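Local coordinates for macro domain-containing protein (Thermosipho africanus, PDB 7OMU) that pairs a DarT-family domain with a macro domain, the latter holding adenosine-5-diphosphoribose in its pocket, at residues N226-S237 and L376-L387. The protein carries 1 engineered substitution. Residues are numbered along the deposited sequence; the frame is centred on the assembly and turned at random.
Sequences NLSLVEGDMFFS and LTKLEIPVQIYL. With APR (adenosine-5-diphosphoribose), chain C.
The ring of Tyr386 is sandwiched between Val230 and Met234. Val230 CB lies over one face, 3.8 Å from the ring centroid and offset toward the rim, while Met234 CA sits over the middle of the opposite face at 3.9 Å. Gly232 O approaches the ring edge near its plane. Beyond the ring, Tyr386 OH gives a hydrogen bond of 2.9 Å to Gln384 OE1, meeting that amide oxygen from above its carbonyl plane, and Ser237 CB packs close to the hydroxyl. On the other side of the sheet, Leu227 turns CG anti to its backbone nitrogen (chi1 -165°), which carries CD1 over to Val383 CG1 and Ile385 CD1; Leu229 lies alongside Ile385, both side chains pointing the same way. These residues belong to two neighbouring parallel strands, 227-231 and 383-386, of the mixed sheet at the heart of the macro-domain fold. The series of backbone bonds opens with Val383 N to Asn226 O; Ser228 gives its N-H to Val383 O and accepts from Ile385 N, and Val230 gives to Ile385 O and accepts from Leu387 N, just past the strand. At the start of the pairing, Asn226 ND2 reaches the loop before strand 383-386 and donates nearly in its own amide plane to Leu379 O (3.3 Å). Past the other end, the chain leaving strand 227-231 receives the adenine of adenosine-5-diphosphoribose: Met234 N donates to N1 of the ligand at 3.1 Å, and N6 of the ligand donates to Asp233 OD1 at 2.9 Å. Tyr386 CB packs against ligand C2 (3.7 Å). In the second shell, Arg259 of helix 256-263 forms a salt bridge with Asp233 OD2, probably helping to orient the carboxylate, whose OD1 also takes a weak hydrogen bond from Phe235 N, while Trp365, Met372 and Cys373 of helix 365-376 cover Ile385.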
# COMPACT_ATOMS: atom_id res chain seq x y z
N ASN A 226 -8.81 5.78 21.01
CA ASN A 226 -8.64 6.62 19.80
C ASN A 226 -7.19 6.60 19.31
O ASN A 226 -7.00 6.55 18.08
CB ASN A 226 -9.07 8.06 20.06
CG ASN A 226 -10.55 8.17 20.32
OD1 ASN A 226 -11.29 7.22 20.07
ND2 ASN A 226 -10.99 9.32 20.80
N LEU A 227 -6.23 6.68 20.23
CA LEU A 227 -4.78 6.77 19.90
C LEU A 227 -4.20 5.37 19.76
O LEU A 227 -4.51 4.51 20.61
CB LEU A 227 -4.06 7.55 21.01
CG LEU A 227 -2.65 8.03 20.67
CD1 LEU A 227 -2.68 8.98 19.48
CD2 LEU A 227 -2.01 8.70 21.88
N SER A 228 -3.41 5.14 18.70
CA SER A 228 -2.60 3.92 18.52
C SER A 228 -1.31 4.26 17.75
O SER A 228 -1.32 5.22 16.96
CB SER A 228 -3.39 2.80 17.87
OG SER A 228 -3.86 3.18 16.59
N LEU A 229 -0.24 3.52 18.05
CA LEU A 229 1.06 3.58 17.35
C LEU A 229 1.03 2.56 16.22
O LEU A 229 0.47 1.47 16.44
CB LEU A 229 2.17 3.26 18.34
CG LEU A 229 2.16 4.08 19.63
CD1 LEU A 229 3.32 3.66 20.52
CD2 LEU A 229 2.23 5.58 19.35
N VAL A 230 1.60 2.88 15.07
CA VAL A 230 1.49 2.05 13.84
C VAL A 230 2.85 1.98 13.15
O VAL A 230 3.37 3.05 12.77
CB VAL A 230 0.40 2.62 12.91
CG1 VAL A 230 0.21 1.77 11.67
CG2 VAL A 230 -0.93 2.83 13.63
N GLU A 231 3.41 0.77 13.01
CA GLU A 231 4.43 0.45 11.99
C GLU A 231 3.69 0.21 10.67
O GLU A 231 2.93 -0.76 10.60
CB GLU A 231 5.24 -0.80 12.36
CG GLU A 231 6.29 -0.59 13.44
CD GLU A 231 7.01 -1.87 13.87
OE1 GLU A 231 7.12 -2.79 13.04
OE2 GLU A 231 7.45 -1.95 15.04
N GLY A 232 3.88 1.08 9.68
CA GLY A 232 3.24 0.93 8.37
C GLY A 232 3.40 2.16 7.48
O GLY A 232 4.26 3.01 7.80
N ASP A 233 2.59 2.22 6.42
CA ASP A 233 2.56 3.31 5.41
C ASP A 233 1.38 4.23 5.72
O ASP A 233 0.23 3.76 5.62
CB ASP A 233 2.46 2.74 4.00
CG ASP A 233 2.84 3.74 2.92
OD1 ASP A 233 2.84 4.95 3.21
OD2 ASP A 233 3.12 3.28 1.79
N MET A 234 1.66 5.48 6.08
CA MET A 234 0.65 6.51 6.45
C MET A 234 -0.36 6.69 5.31
O MET A 234 -1.56 6.85 5.61
CB MET A 234 1.35 7.85 6.71
CG MET A 234 0.42 8.93 7.20
SD MET A 234 1.32 10.40 7.72
CE MET A 234 1.99 10.94 6.15
N PHE A 235 0.10 6.66 4.06
CA PHE A 235 -0.70 7.03 2.86
C PHE A 235 -1.70 5.92 2.52
O PHE A 235 -2.69 6.20 1.82
CB PHE A 235 0.23 7.40 1.71
CG PHE A 235 1.16 8.54 2.04
CD1 PHE A 235 0.67 9.83 2.17
CD2 PHE A 235 2.51 8.33 2.26
CE1 PHE A 235 1.51 10.89 2.50
CE2 PHE A 235 3.35 9.38 2.58
CZ PHE A 235 2.86 10.66 2.70
N PHE A 236 -1.46 4.71 3.03
CA PHE A 236 -2.37 3.54 2.90
C PHE A 236 -3.16 3.35 4.20
O PHE A 236 -4.01 2.44 4.24
CB PHE A 236 -1.60 2.28 2.50
CG PHE A 236 -1.20 2.27 1.05
CD1 PHE A 236 -2.15 2.13 0.05
CD2 PHE A 236 0.13 2.40 0.67
CE1 PHE A 236 -1.79 2.13 -1.28
CE2 PHE A 236 0.50 2.40 -0.66
CZ PHE A 236 -0.46 2.27 -1.64
N SER A 237 -2.92 4.17 5.23
CA SER A 237 -3.89 4.38 6.34
C SER A 237 -5.17 4.91 5.70
O SER A 237 -5.07 5.50 4.60
CB SER A 237 -3.39 5.31 7.42
OG SER A 237 -3.82 6.65 7.21
N LEU A 376 -2.20 14.49 21.56
CA LEU A 376 -3.10 13.80 20.59
C LEU A 376 -4.02 12.81 21.31
O LEU A 376 -5.00 12.36 20.69
CB LEU A 376 -2.24 13.09 19.53
CG LEU A 376 -1.46 14.01 18.61
CD1 LEU A 376 -0.48 13.22 17.76
CD2 LEU A 376 -2.40 14.82 17.72
N THR A 377 -3.74 12.49 22.58
CA THR A 377 -4.62 11.63 23.41
C THR A 377 -5.90 12.42 23.72
O THR A 377 -6.96 11.78 23.87
CB THR A 377 -3.89 11.13 24.66
OG1 THR A 377 -4.61 9.99 25.13
CG2 THR A 377 -3.75 12.17 25.74
N LYS A 378 -5.81 13.75 23.78
CA LYS A 378 -6.97 14.65 24.03
C LYS A 378 -7.99 14.51 22.89
O LYS A 378 -9.19 14.62 23.18
CB LYS A 378 -6.51 16.10 24.16
CG LYS A 378 -5.55 16.41 25.30
CD LYS A 378 -5.24 17.91 25.42
CE LYS A 378 -3.86 18.26 25.95
NZ LYS A 378 -3.81 18.38 27.42
N LEU A 379 -7.54 14.28 21.65
CA LEU A 379 -8.43 14.21 20.45
C LEU A 379 -9.53 13.16 20.66
O LEU A 379 -9.18 12.03 21.06
CB LEU A 379 -7.61 13.86 19.20
CG LEU A 379 -7.17 15.06 18.37
CD1 LEU A 379 -6.41 16.07 19.23
CD2 LEU A 379 -6.32 14.61 17.19
N GLU A 380 -10.78 13.52 20.38
CA GLU A 380 -11.98 12.63 20.48
C GLU A 380 -12.28 12.01 19.10
O GLU A 380 -13.47 11.77 18.81
CB GLU A 380 -13.20 13.41 20.97
CG GLU A 380 -12.98 14.17 22.27
CD GLU A 380 -14.25 14.84 22.78
OE1 GLU A 380 -15.28 14.14 22.91
OE2 GLU A 380 -14.22 16.07 23.04
N ILE A 381 -11.24 11.76 18.30
CA ILE A 381 -11.33 11.13 16.95
C ILE A 381 -10.24 10.07 16.84
O ILE A 381 -9.27 10.11 17.59
CB ILE A 381 -11.19 12.19 15.84
CG1 ILE A 381 -9.94 13.06 16.03
CG2 ILE A 381 -12.45 13.04 15.74
CD1 ILE A 381 -9.54 13.84 14.80
N PRO A 382 -10.34 9.10 15.90
CA PRO A 382 -9.26 8.15 15.65
C PRO A 382 -7.96 8.89 15.30
O PRO A 382 -8.00 9.81 14.51
CB PRO A 382 -9.75 7.32 14.46
CG PRO A 382 -11.26 7.47 14.49
CD PRO A 382 -11.51 8.86 15.03
N VAL A 383 -6.85 8.48 15.93
CA VAL A 383 -5.50 9.09 15.72
C VAL A 383 -4.47 7.96 15.62
O VAL A 383 -4.42 7.12 16.54
CB VAL A 383 -5.13 10.07 16.84
CG1 VAL A 383 -3.71 10.58 16.68
CG2 VAL A 383 -6.11 11.23 16.92
N GLN A 384 -3.67 7.96 14.55
CA GLN A 384 -2.56 7.00 14.35
C GLN A 384 -1.24 7.78 14.31
O GLN A 384 -1.02 8.54 13.36
CB GLN A 384 -2.79 6.21 13.07
CG GLN A 384 -4.05 5.36 13.11
CD GLN A 384 -4.20 4.48 11.90
OE1 GLN A 384 -3.67 4.77 10.83
NE2 GLN A 384 -4.93 3.39 12.07
N ILE A 385 -0.41 7.62 15.34
CA ILE A 385 1.00 8.08 15.33
C ILE A 385 1.81 7.00 14.63
O ILE A 385 1.82 5.85 15.11
CB ILE A 385 1.51 8.38 16.75
CG1 ILE A 385 0.72 9.51 17.41
CG2 ILE A 385 3.00 8.68 16.73
CD1 ILE A 385 1.14 9.82 18.83
N TYR A 386 2.43 7.35 13.50
CA TYR A 386 3.18 6.40 12.64
C TYR A 386 4.65 6.43 13.06
O TYR A 386 5.33 7.45 12.81
CB TYR A 386 2.95 6.71 11.16
CG TYR A 386 1.76 5.97 10.61
CD1 TYR A 386 0.47 6.46 10.76
CD2 TYR A 386 1.92 4.74 9.99
CE1 TYR A 386 -0.63 5.76 10.28
CE2 TYR A 386 0.84 4.04 9.50
CZ TYR A 386 -0.44 4.54 9.65
OH TYR A 386 -1.50 3.83 9.17
N LEU A 387 5.10 5.33 13.67
CA LEU A 387 6.48 5.16 14.20
C LEU A 387 7.47 5.29 13.05
O LEU A 387 7.20 4.87 11.93
CB LEU A 387 6.61 3.80 14.88
CG LEU A 387 5.72 3.55 16.09
CD1 LEU A 387 5.93 2.15 16.64
CD2 LEU A 387 5.96 4.59 17.18
N1 APR C . 4.60 6.15 6.81
C2 APR C . 4.97 6.40 8.07
N3 APR C . 6.08 6.99 8.52
C4 APR C . 6.87 7.35 7.50
C5 APR C . 6.63 7.15 6.16
C6 APR C . 5.42 6.51 5.80
N6 APR C . 5.06 6.25 4.55
N7 APR C . 7.68 7.65 5.40
C8 APR C . 8.53 8.13 6.28
N9 APR C . 8.09 7.97 7.58
C1' APR C . 8.75 8.38 8.82
C2' APR C . 10.28 8.37 8.74
O2' APR C . 10.80 7.13 9.17
C3' APR C . 10.69 9.54 9.65
O3' APR C . 11.27 9.06 10.85
O4' APR C . 8.38 9.71 9.09
C4' APR C . 9.40 10.33 9.91
C5' APR C . 9.46 11.81 9.61
O5' APR C . 9.75 12.04 8.20
PA APR C . 10.68 13.26 7.71
O1A APR C . 10.19 13.75 6.38
O2A APR C . 12.12 12.87 7.81
O3A APR C . 10.36 14.40 8.80
PB APR C . 11.26 15.43 9.66
O1B APR C . 12.26 14.64 10.43
O2B APR C . 10.35 16.33 10.42
O5D APR C . 12.00 16.26 8.50
C5D APR C . 11.34 17.40 7.89
O4D APR C . 12.29 16.94 5.71
O1D APR C . 10.22 16.18 5.03
C1D APR C . 11.20 17.12 4.80
O2D APR C . 10.45 19.31 3.89
C2D APR C . 10.64 18.53 5.05
O3D APR C . 12.69 19.84 5.34
C3D APR C . 11.64 19.17 6.02
C4D APR C . 12.19 17.93 6.75